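Local coordinates for protein spaetzle C-106 (Drosophila melanogaster, PDB 4LXR), which acts, after proteolytic activation, as the disulfide-linked dimeric cytokine ligand of the Toll receptor in antifungal defence and in setting dorsal-ventral polarity in the embryo, at residues A58-P61 / N65-C68. Numbering follows the deposited sequence.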
ATOM      1  N   ALA C  58       7.602 -11.228  22.725  1.00 18.75           N
ATOM      2  CA  ALA C  58       6.795 -11.248  23.944  1.00 20.35           C
ATOM      3  C   ALA C  58       6.084  -9.914  24.255  1.00 24.14           C
ATOM      4  O   ALA C  58       5.387  -9.808  25.263  1.00 27.38           O
ATOM      5  CB  ALA C  58       7.651 -11.674  25.123  1.00 19.15           C
ATOM      6  N   ASN C  59       6.290  -8.904  23.412  1.00 21.18           N
ATOM      7  CA  ASN C  59       5.627  -7.600  23.543  1.00 24.76           C
ATOM      8  C   ASN C  59       4.853  -7.198  22.271  1.00 24.17           C
ATOM      9  O   ASN C  59       5.045  -6.117  21.724  1.00 17.74           O
ATOM     10  CB  ASN C  59       6.634  -6.488  23.926  1.00 15.93           C
ATOM     11  CG  ASN C  59       5.954  -5.143  24.201  1.00 13.57           C
ATOM     12  OD1 ASN C  59       4.760  -5.106  24.505  1.00 15.39           O
ATOM     13  ND2 ASN C  59       6.717  -4.028  24.107  1.00 12.67           N
ATOM     14  N   PHE C  60       3.981  -8.084  21.808  1.00 23.37           N
ATOM     15  CA  PHE C  60       3.018  -7.763  20.763  1.00 25.99           C
ATOM     16  C   PHE C  60       1.644  -8.014  21.379  1.00 28.29           C
ATOM     17  O   PHE C  60       1.549  -8.759  22.358  1.00 26.96           O
ATOM     18  CB  PHE C  60       3.239  -8.622  19.495  1.00 19.81           C
ATOM     19  CG  PHE C  60       4.464  -8.216  18.683  1.00 18.46           C
ATOM     20  CD1 PHE C  60       4.425  -7.105  17.844  1.00 16.47           C
ATOM     21  CD2 PHE C  60       5.639  -8.944  18.762  1.00 19.72           C
ATOM     22  CE1 PHE C  60       5.541  -6.730  17.101  1.00 18.33           C
ATOM     23  CE2 PHE C  60       6.778  -8.567  18.030  1.00 18.66           C
ATOM     24  CZ  PHE C  60       6.725  -7.465  17.196  1.00 15.64           C
ATOM     25  N   PRO C  61       0.590  -7.361  20.835  1.00 22.46           N
ATOM     26  CA  PRO C  61      -0.796  -7.641  21.214  1.00 24.19           C
ATOM     27  C   PRO C  61      -1.051  -9.139  21.133  1.00 30.50           C
ATOM     28  O   PRO C  61      -0.516  -9.781  20.228  1.00 30.38           O
ATOM     29  CB  PRO C  61      -1.600  -6.910  20.138  1.00 26.53           C
ATOM     30  CG  PRO C  61      -0.717  -5.767  19.739  1.00 21.99           C
ATOM     31  CD  PRO C  61       0.671  -6.326  19.782  1.00 24.55           C
ATOM     32  N   ASN C  65      -0.424 -13.304  17.608  1.00 31.45           N
ATOM     33  CA  ASN C  65       0.035 -14.693  17.536  1.00 35.17           C
ATOM     34  C   ASN C  65       1.238 -14.926  16.617  1.00 38.82           C
ATOM     35  O   ASN C  65       1.119 -15.618  15.609  1.00 36.67           O
ATOM     36  CB  ASN C  65      -1.113 -15.618  17.118  1.00 40.08           C
ATOM     37  CG  ASN C  65      -0.782 -17.079  17.343  1.00 60.69           C
ATOM     38  OD1 ASN C  65      -1.271 -17.963  16.630  1.00 70.07           O
ATOM     39  ND2 ASN C  65       0.070 -17.343  18.333  1.00 56.70           N
ATOM     40  N   PRO C  66       2.401 -14.343  16.958  1.00 30.16           N
ATOM     41  CA  PRO C  66       3.523 -14.408  16.017  1.00 34.55           C
ATOM     42  C   PRO C  66       4.000 -15.837  15.731  1.00 39.35           C
ATOM     43  O   PRO C  66       4.160 -16.632  16.655  1.00 47.88           O
ATOM     44  CB  PRO C  66       4.600 -13.585  16.716  1.00 32.58           C
ATOM     45  CG  PRO C  66       3.807 -12.622  17.582  1.00 31.70           C
ATOM     46  CD  PRO C  66       2.708 -13.489  18.112  1.00 30.33           C
ATOM     47  N   ILE C  67       4.192 -16.154  14.454  1.00 46.92           N
ATOM     48  CA  ILE C  67       4.582 -17.497  14.023  1.00 44.09           C
ATOM     49  C   ILE C  67       5.645 -17.419  12.930  1.00 42.35           C
ATOM     50  O   ILE C  67       5.594 -16.544  12.069  1.00 44.30           O
ATOM     51  CB  ILE C  67       3.362 -18.290  13.466  1.00 58.17           C
ATOM     52  CG1 ILE C  67       2.277 -18.436  14.530  1.00 54.83           C
ATOM     53  CG2 ILE C  67       3.779 -19.680  13.013  1.00 59.58           C
ATOM     54  CD1 ILE C  67       2.695 -19.295  15.704  1.00 45.62           C
ATOM     55  N   CYS C  68       6.607 -18.331  12.960  1.00 41.37           N
ATOM     56  CA  CYS C  68       7.622 -18.367  11.926  1.00 36.22           C
ATOM     57  C   CYS C  68       7.054 -19.051  10.681  1.00 47.85           C
ATOM     58  O   CYS C  68       6.477 -20.137  10.759  1.00 53.54           O
ATOM     59  CB  CYS C  68       8.880 -19.063  12.447  1.00 34.84           C
ATOM     60  SG  CYS C  68       9.794 -18.042  13.670  1.00 36.82           S
TER
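Phe60 and Pro66 meet ring to ring across three intervening loop residues, a worked example of how a loop can be packed against the residue leading into a strand through a small contact, 88 Å² in all. The two residues share it; followed outward, the phenylalanine reveals how it is made. Its CB already points at the proline and lies 4.5 Å from Pro66 CG. With chi1 at -74°, CG of Phe60 extends roughly opposite its own carbonyl carbon, 4.6 Å from Pro66 CG. CD2 makes the closest approach, 4.3 Å to Pro66 CG. Farther out, the ring draws off: CE2 of Phe60 is 5.0 Å from that same Pro66 CG, CZ is farther still, and CD1 and CE1, on the far flank, lie beyond contact distance. The proline therefore meets the root and one flank of the ring obliquely, in a loose van der Waals contact. Beside it, Pro61 O and Asn65 N stand 4.4 Å apart, too far for a hydrogen bond. Leu103 touches both rings, and Pro66 also packs on the disulfide-linked Cys54 and Cys101. Phe60 O accepts a hydrogen bond from Arg277 of Toll, while the Phe60 side chain packs on Asn59 of the second subunit. The arrangement connects a receptor-binding loop to the start of strand 67-73, where Cys68 pairs with Cys10, within the disulfide-rich, helix-poor framework of a cystine-knot cytokine.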